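Local atomic coordinates of 8-demethyl-8-aminoriboflavin-5'-phosphate synthase (Streptomyces davawensis, PDB entry 5MLD), a protein that replaces the C-8 methyl group of riboflavin-5'-phosphate by an amino group taken from glutamate, a step in the biosynthesis of the antibiotic roseoflavin. Residues 9-15 / 42-46; 18-24 / 172-176. One frame throughout, in Å; residues are numbered along the deposited sequence.

Interaction 1 of 2, residues 9-15 / 42-46; sequences NTTLRRS and VRVID. With 8DP (8-demethyl-8-aminoriboflavin-5'-phosphate), chain I.
Ser15 binds the carboxylate of Asp46 where the phosphate loop of a flavodoxin-like fold, residues 9-15, runs past the end of strand 38-43. Both carboxylate oxygens are used. Ser15 OG donates to the syn lone pair of Asp46 OD2 at 2.6 Å, and Ser15 N reaches Asp46 OD1 at 2.8 Å in a nearly straight bond (169°). Arg14 lies across the same aspartate. Its NH1 donates to the backbone carbonyl of Asp46 from above the carbonyl plane, while its NH2 makes a salt bridge with Glu52 of the second subunit.

Arg43 fills the inside of the loop. Its chain leaves the backbone extended, with CG anti to the backbone N (chi1 -176°), and bends only at chi3. NH1 thus reaches Arg13 O at 3.0 Å and also bonds Ser17 O. Ser15 OG sits over one face of this guanidinium, near its rim, and the methyl CG2 of Thr11 lies over the other. Thr11 CG2 touches Arg43 CD at 3.5 Å. On the far side of the same threonine, OG1 donates to phosphate oxygen O3 of the bound flavin at 2.6 Å. Arg13 NE and NH2 bind that oxygen too, with O3 in the guanidinium plane at its edge. Three donors from two side chains therefore grip one oxygen, which probably offsets its negative charge.

Further out, strand 4-9 ends in a parallel pairing of Asn9 with Arg43. Asn9 N bonds Val42 O, and Val44 N bonds Asn9 O. Asn9 OD1 accepts from Thr11 N in an Asx turn, which holds the start of the loop. Water 1 bridges the two segments: it donates to Asn9 O and Thr11 O and accepts from Ile45 N at 2.9 Å.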
loop_
_atom_site.group_PDB
_atom_site.type_symbol
_atom_site.label_atom_id
_atom_site.label_comp_id
_atom_site.label_asym_id
_atom_site.label_seq_id
_atom_site.Cartn_x
_atom_site.Cartn_y
_atom_site.Cartn_z
ATOM N N ASN A 9 -5.359 5.952 -21.246
ATOM C CA ASN A 9 -3.908 5.897 -21.127
ATOM C C ASN A 9 -3.467 7.105 -20.311
ATOM O O ASN A 9 -3.593 8.249 -20.765
ATOM C CB ASN A 9 -3.241 5.896 -22.501
ATOM C CG ASN A 9 -1.757 5.695 -22.399
ATOM O OD1 ASN A 9 -1.176 5.944 -21.346
ATOM N ND2 ASN A 9 -1.136 5.235 -23.477
ATOM N N THR A 10 -2.933 6.858 -19.113
ATOM C CA THR A 10 -2.581 7.959 -18.220
ATOM C C THR A 10 -1.080 8.255 -18.221
ATOM O O THR A 10 -0.563 8.819 -17.247
ATOM C CB THR A 10 -3.100 7.669 -16.806
ATOM O OG1 THR A 10 -2.575 6.428 -16.342
ATOM C CG2 THR A 10 -4.643 7.524 -16.838
ATOM N N THR A 11 -0.385 7.908 -19.305
ATOM C CA THR A 11 1.009 8.298 -19.473
ATOM C C THR A 11 1.171 9.814 -19.379
ATOM O O THR A 11 0.260 10.586 -19.694
ATOM C CB THR A 11 1.534 7.817 -20.834
ATOM O OG1 THR A 11 2.902 8.210 -20.979
ATOM C CG2 THR A 11 0.723 8.433 -21.978
ATOM N N LEU A 12 2.363 10.240 -18.969
ATOM C CA LEU A 12 2.672 11.655 -18.836
ATOM C C LEU A 12 3.230 12.284 -20.105
ATOM O O LEU A 12 3.456 13.500 -20.120
ATOM C CB LEU A 12 3.667 11.868 -17.692
ATOM C CG LEU A 12 3.075 11.478 -16.342
ATOM C CD1 LEU A 12 4.125 11.659 -15.252
ATOM C CD2 LEU A 12 1.829 12.297 -16.036
ATOM N N ARG A 13 3.452 11.509 -21.159
ATOM C CA ARG A 13 3.987 12.059 -22.399
ATOM C C ARG A 13 2.854 12.303 -23.394
ATOM O O ARG A 13 2.023 11.424 -23.629
ATOM C CB ARG A 13 5.060 11.138 -22.982
ATOM C CG ARG A 13 4.563 9.812 -23.548
ATOM C CD ARG A 13 5.696 8.802 -23.657
ATOM N NE ARG A 13 6.009 8.236 -22.355
ATOM C CZ ARG A 13 7.073 8.537 -21.618
ATOM N NH1 ARG A 13 7.976 9.417 -22.046
ATOM N NH2 ARG A 13 7.223 7.949 -20.432
ATOM N N ARG A 14 2.831 13.506 -23.964
ATOM C CA ARG A 14 1.784 13.926 -24.889
ATOM C C ARG A 14 1.883 13.177 -26.219
ATOM O O ARG A 14 2.980 12.901 -26.709
ATOM C CB ARG A 14 1.910 15.440 -25.119
ATOM C CG ARG A 14 0.970 16.057 -26.169
ATOM C CD ARG A 14 1.042 17.615 -26.148
ATOM N NE ARG A 14 0.523 18.182 -24.901
ATOM C CZ ARG A 14 -0.758 18.472 -24.696
ATOM N NH1 ARG A 14 -1.646 18.252 -25.659
ATOM N NH2 ARG A 14 -1.161 18.972 -23.534
ATOM N N SER A 15 0.732 12.855 -26.816
ATOM C CA SER A 15 0.741 12.207 -28.131
ATOM C C SER A 15 1.458 13.101 -29.144
ATOM O O SER A 15 1.313 14.330 -29.105
ATOM C CB SER A 15 -0.680 11.917 -28.635
ATOM O OG SER A 15 -1.385 11.090 -27.729
ATOM N N VAL A 42 -8.459 7.141 -24.804
ATOM C CA VAL A 42 -8.201 8.557 -24.562
ATOM C C VAL A 42 -6.876 8.657 -23.831
ATOM O O VAL A 42 -6.664 7.950 -22.841
ATOM C CB VAL A 42 -9.330 9.202 -23.739
ATOM C CG1 VAL A 42 -8.923 10.574 -23.252
ATOM C CG2 VAL A 42 -10.601 9.290 -24.588
ATOM N N ARG A 43 -5.965 9.493 -24.337
ATOM C CA ARG A 43 -4.715 9.749 -23.614
ATOM C C ARG A 43 -4.929 11.041 -22.849
ATOM O O ARG A 43 -4.947 12.123 -23.439
ATOM C CB ARG A 43 -3.498 9.850 -24.530
ATOM C CG ARG A 43 -2.247 10.021 -23.686
ATOM C CD ARG A 43 -0.972 10.146 -24.549
ATOM N NE ARG A 43 -0.736 8.968 -25.387
ATOM C CZ ARG A 43 0.412 8.724 -26.012
ATOM N NH1 ARG A 43 1.422 9.563 -25.865
ATOM N NH2 ARG A 43 0.567 7.639 -26.767
ATOM N N VAL A 44 -5.139 10.917 -21.534
ATOM C CA VAL A 44 -5.731 12.010 -20.780
ATOM C C VAL A 44 -4.800 13.218 -20.721
ATOM O O VAL A 44 -5.274 14.358 -20.677
ATOM C CB VAL A 44 -6.135 11.529 -19.368
ATOM C CG1 VAL A 44 -7.105 10.354 -19.464
ATOM C CG2 VAL A 44 -4.922 11.110 -18.579
ATOM N N ILE A 45 -3.480 13.002 -20.760
ATOM C CA ILE A 45 -2.536 14.115 -20.686
ATOM C C ILE A 45 -2.621 15.008 -21.920
ATOM O O ILE A 45 -2.166 16.162 -21.881
ATOM C CB ILE A 45 -1.094 13.596 -20.470
ATOM C CG1 ILE A 45 -0.181 14.701 -19.936
ATOM C CG2 ILE A 45 -0.489 13.013 -21.748
ATOM C CD1 ILE A 45 -0.431 15.055 -18.508
ATOM N N ASP A 46 -3.190 14.517 -23.023
ATOM C CA ASP A 46 -3.355 15.371 -24.197
ATOM C C ASP A 46 -4.392 16.450 -23.978
ATOM O O ASP A 46 -4.470 17.388 -24.777
ATOM C CB ASP A 46 -3.811 14.575 -25.417
ATOM C CG ASP A 46 -2.765 13.600 -25.916
ATOM O OD1 ASP A 46 -1.578 13.728 -25.544
ATOM O OD2 ASP A 46 -3.148 12.694 -26.679
HETATM C C4 8DP I . 7.773 3.542 -15.487
HETATM C C5 8DP I . 9.139 3.491 -14.794
HETATM C C8 8DP I . 9.324 7.608 -13.707
HETATM N N3 8DP I . 8.423 4.822 -10.752
HETATM C C2 8DP I . 7.139 3.370 -17.983
HETATM N N2 8DP I . 9.626 8.622 -14.686
HETATM N N1 8DP I . 8.917 3.965 -13.363
HETATM C C6 8DP I . 8.955 5.286 -13.057
HETATM O O6 8DP I . 8.862 4.792 -17.269
HETATM N N4 8DP I . 8.572 1.743 -12.678
HETATM C C12 8DP I . 8.727 5.714 -11.731
HETATM C C13 8DP I . 8.620 3.067 -12.389
HETATM C C14 8DP I . 8.366 3.502 -11.081
HETATM C C15 8DP I . 8.064 2.530 -10.117
HETATM C C16 8DP I . 8.284 0.865 -11.738
HETATM C C1 8DP I . 6.640 4.350 -19.050
HETATM C C3 8DP I . 7.645 4.254 -16.842
HETATM C C7 8DP I . 9.285 6.242 -14.053
HETATM C C9 8DP I . 9.080 8.014 -12.363
HETATM O O1 8DP I . 3.362 4.701 -21.102
HETATM P P1 8DP I . 4.728 5.176 -20.562
HETATM O O2 8DP I . 5.770 5.196 -21.735
HETATM O O3 8DP I . 4.632 6.549 -19.910
HETATM O O4 8DP I . 5.250 4.094 -19.482
HETATM O O5 8DP I . 6.101 2.519 -17.645
HETATM O O7 8DP I . 6.747 3.033 -14.995
HETATM C C10 8DP I . 9.126 9.476 -11.972
HETATM C C11 8DP I . 8.781 7.078 -11.406
HETATM O O8 8DP I . 7.789 2.890 -8.798
HETATM N N5 8DP I . 8.026 1.240 -10.471
HETATM O O9 8DP I . 8.214 -0.523 -12.018
HETATM O O HOH W 1 -2.187 10.486 -20.397
#

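Interaction 2 of 2, residues 18-24 / 172-176; sequences RSQTQGL and PGYIE. With 8DP (8-demethyl-8-aminoriboflavin-5'-phosphate), chain I.
The chain of Gln20 bends at chi2 (-67°), and this brings its amide across Ile175 at about a right angle. OE1 then accepts from Ile175 N at 2.9 Å along an almost straight line (171°). Water 2 gives the same oxygen a second donor and in turn accepts from Glu176 N. One side-chain oxygen thus holds two successive backbone N-H groups of the loop, one directly and one through water. The NE2 side of the amide rests against the tip of Ile175, with NE2 3.5 Å from CD1. That methyl also meets the aliphatic part of Arg18, whose CD comes within 3.5 Å of it.

Tyr174 extends from the loop with CG opposite its own backbone N (chi1 179°), which carries the ring along helix 20-34. The ring passes close to the main chain of Gly23, its CE2 lying 3.6 Å from Gly23 CA. Leu24 CD1 makes an off-centre CH-pi contact with the ring, 4.1 Å from its centroid. Trp164 of the same chain packs edge-to-face with Tyr174.

The N-terminus of this helix also holds the flavin phosphate. Gln20 N donates to O2. Thr21 N and Thr21 OG1 both donate to O1, and Ser19 OG makes a very short bond of 2.5 Å to that oxygen. Ser19 OG also accepts from Gln22 N, so it is the N-cap of the helix as well as a ligand group. The helix dipole may add to the pull on the phosphate. Phe243 of the third subunit packs on Arg18 and Gln20. A phosphate held at the N-terminus of the first helix is the hallmark of the FMN site in flavodoxin-like proteins.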
loop_
_atom_site.group_PDB
_atom_site.type_symbol
_atom_site.label_atom_id
_atom_site.label_comp_id
_atom_site.label_asym_id
_atom_site.label_seq_id
_atom_site.Cartn_x
_atom_site.Cartn_y
_atom_site.Cartn_z
ATOM N N ARG A 18 5.941 7.958 -28.045
ATOM C CA ARG A 18 5.687 6.534 -27.897
ATOM C C ARG A 18 5.560 6.170 -26.423
ATOM O O ARG A 18 6.416 6.523 -25.611
ATOM C CB ARG A 18 6.808 5.740 -28.565
ATOM C CG ARG A 18 6.463 4.270 -28.733
ATOM C CD ARG A 18 7.481 3.560 -29.623
ATOM N NE ARG A 18 8.847 4.055 -29.426
ATOM C CZ ARG A 18 9.949 3.421 -29.840
ATOM N NH1 ARG A 18 9.850 2.251 -30.458
ATOM N NH2 ARG A 18 11.152 3.953 -29.631
ATOM N N SER A 19 4.487 5.460 -26.079
ATOM C CA SER A 19 4.183 5.077 -24.705
ATOM C C SER A 19 4.346 3.570 -24.529
ATOM O O SER A 19 3.814 2.791 -25.332
ATOM C CB SER A 19 2.753 5.521 -24.336
ATOM O OG SER A 19 2.181 4.752 -23.277
ATOM N N GLN A 20 5.081 3.169 -23.479
ATOM C CA GLN A 20 5.200 1.751 -23.127
ATOM C C GLN A 20 3.825 1.147 -22.842
ATOM O O GLN A 20 3.506 0.044 -23.305
ATOM C CB GLN A 20 6.118 1.569 -21.900
ATOM C CG GLN A 20 7.455 2.350 -21.904
ATOM C CD GLN A 20 8.425 1.884 -22.970
ATOM O OE1 GLN A 20 8.745 0.694 -23.065
ATOM N NE2 GLN A 20 8.896 2.826 -23.794
ATOM N N THR A 21 3.014 1.855 -22.053
ATOM C CA THR A 21 1.709 1.352 -21.635
ATOM C C THR A 21 0.801 1.123 -22.831
ATOM O O THR A 21 -0.020 0.193 -22.825
ATOM C CB THR A 21 1.042 2.343 -20.676
ATOM O OG1 THR A 21 1.962 2.702 -19.646
ATOM C CG2 THR A 21 -0.182 1.719 -20.025
ATOM N N GLN A 22 0.943 1.960 -23.863
ATOM C CA GLN A 22 0.119 1.834 -25.061
ATOM C C GLN A 22 0.236 0.448 -25.684
ATOM O O GLN A 22 -0.702 -0.014 -26.345
ATOM C CB GLN A 22 0.516 2.922 -26.069
ATOM C CG GLN A 22 -0.367 2.971 -27.324
ATOM C CD GLN A 22 -1.789 3.399 -27.007
ATOM O OE1 GLN A 22 -2.023 4.173 -26.081
ATOM N NE2 GLN A 22 -2.749 2.890 -27.775
ATOM N N GLY A 23 1.379 -0.228 -25.495
ATOM C CA GLY A 23 1.514 -1.588 -25.993
ATOM C C GLY A 23 0.481 -2.538 -25.414
ATOM O O GLY A 23 -0.068 -3.376 -26.127
ATOM N N LEU A 24 0.190 -2.414 -24.114
ATOM C CA LEU A 24 -0.857 -3.245 -23.520
ATOM C C LEU A 24 -2.238 -2.872 -24.065
ATOM O O LEU A 24 -3.072 -3.755 -24.322
ATOM C CB LEU A 24 -0.827 -3.126 -21.989
ATOM C CG LEU A 24 0.354 -3.801 -21.288
ATOM C CD1 LEU A 24 1.556 -2.839 -21.195
ATOM C CD2 LEU A 24 -0.052 -4.352 -19.932
ATOM N N PRO A 172 15.164 -1.829 -19.018
ATOM C CA PRO A 172 14.262 -0.937 -19.760
ATOM C C PRO A 172 12.784 -1.333 -19.660
ATOM O O PRO A 172 12.450 -2.273 -18.933
ATOM C CB PRO A 172 14.750 -1.098 -21.192
ATOM C CG PRO A 172 15.202 -2.542 -21.235
ATOM C CD PRO A 172 15.910 -2.726 -19.919
ATOM N N GLY A 173 11.922 -0.609 -20.369
ATOM C CA GLY A 173 10.492 -0.833 -20.320
ATOM C C GLY A 173 9.981 -1.876 -21.294
ATOM O O GLY A 173 10.735 -2.647 -21.892
ATOM N N TYR A 174 8.658 -1.854 -21.467
ATOM C CA TYR A 174 7.936 -2.854 -22.252
ATOM C C TYR A 174 8.490 -2.999 -23.667
ATOM O O TYR A 174 8.569 -4.113 -24.193
ATOM C CB TYR A 174 6.476 -2.434 -22.287
ATOM C CG TYR A 174 5.485 -3.288 -23.048
ATOM C CD1 TYR A 174 4.757 -4.289 -22.399
ATOM C CD2 TYR A 174 5.196 -3.024 -24.382
ATOM C CE1 TYR A 174 3.806 -5.043 -23.086
ATOM C CE2 TYR A 174 4.249 -3.775 -25.077
ATOM C CZ TYR A 174 3.557 -4.784 -24.415
ATOM O OH TYR A 174 2.599 -5.533 -25.095
ATOM N N ILE A 175 8.884 -1.888 -24.294
ATOM C CA ILE A 175 9.285 -1.926 -25.705
ATOM C C ILE A 175 10.619 -2.649 -25.866
ATOM O O ILE A 175 10.699 -3.701 -26.517
ATOM C CB ILE A 175 9.322 -0.509 -26.299
ATOM C CG1 ILE A 175 7.895 0.028 -26.416
ATOM C CG2 ILE A 175 9.999 -0.513 -27.676
ATOM C CD1 ILE A 175 7.806 1.495 -26.801
ATOM N N GLU A 176 11.685 -2.110 -25.264
ATOM C CA GLU A 176 12.977 -2.785 -25.349
ATOM C C GLU A 176 12.966 -4.139 -24.667
ATOM O O GLU A 176 13.734 -5.031 -25.055
ATOM C CB GLU A 176 14.083 -1.922 -24.736
ATOM C CG GLU A 176 14.739 -0.996 -25.724
ATOM C CD GLU A 176 15.865 -0.189 -25.100
ATOM O OE1 GLU A 176 16.063 -0.297 -23.870
ATOM O OE2 GLU A 176 16.564 0.529 -25.850
HETATM C C4 8DP I . 7.773 3.542 -15.487
HETATM C C5 8DP I . 9.139 3.491 -14.794
HETATM C C8 8DP I . 9.324 7.608 -13.707
HETATM N N3 8DP I . 8.423 4.822 -10.752
HETATM C C2 8DP I . 7.139 3.370 -17.983
HETATM N N2 8DP I . 9.626 8.622 -14.686
HETATM N N1 8DP I . 8.917 3.965 -13.363
HETATM C C6 8DP I . 8.955 5.286 -13.057
HETATM O O6 8DP I . 8.862 4.792 -17.269
HETATM N N4 8DP I . 8.572 1.743 -12.678
HETATM C C12 8DP I . 8.727 5.714 -11.731
HETATM C C13 8DP I . 8.620 3.067 -12.389
HETATM C C14 8DP I . 8.366 3.502 -11.081
HETATM C C15 8DP I . 8.064 2.530 -10.117
HETATM C C16 8DP I . 8.284 0.865 -11.738
HETATM C C1 8DP I . 6.640 4.350 -19.050
HETATM C C3 8DP I . 7.645 4.254 -16.842
HETATM C C7 8DP I . 9.285 6.242 -14.053
HETATM C C9 8DP I . 9.080 8.014 -12.363
HETATM O O1 8DP I . 3.362 4.701 -21.102
HETATM P P1 8DP I . 4.728 5.176 -20.562
HETATM O O2 8DP I . 5.770 5.196 -21.735
HETATM O O3 8DP I . 4.632 6.549 -19.910
HETATM O O4 8DP I . 5.250 4.094 -19.482
HETATM O O5 8DP I . 6.101 2.519 -17.645
HETATM O O7 8DP I . 6.747 3.033 -14.995
HETATM C C10 8DP I . 9.126 9.476 -11.972
HETATM C C11 8DP I . 8.781 7.078 -11.406
HETATM O O8 8DP I . 7.789 2.890 -8.798
HETATM N N5 8DP I . 8.026 1.240 -10.471
HETATM O O9 8DP I . 8.214 -0.523 -12.018
HETATM O O HOH W 2 11.439 0.261 -23.797
#

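In the fold
Interactions 1 and 2 share one phosphate, and their centres are 13 Å apart. Residues 9-15 bind it from the loop after strand 4-9, and residues 18-24 bind it from the start of the helix that follows. The two contacts also touch directly. Asn9 ND2 lies 2.9 Å from Gln22 OE1, a probable hydrogen bond, and Arg13 CD packs 3.1 Å from Arg18 O. Behind this, segment 42-46 bonds to the loop and segment 172-176 packs on the start of the helix. Other subunits join in as well: Arg13 pairs with Asp58 of the second subunit, and Glu176 bonds backbone groups of the third. Arg13 is also important for positioning the donor glutamate.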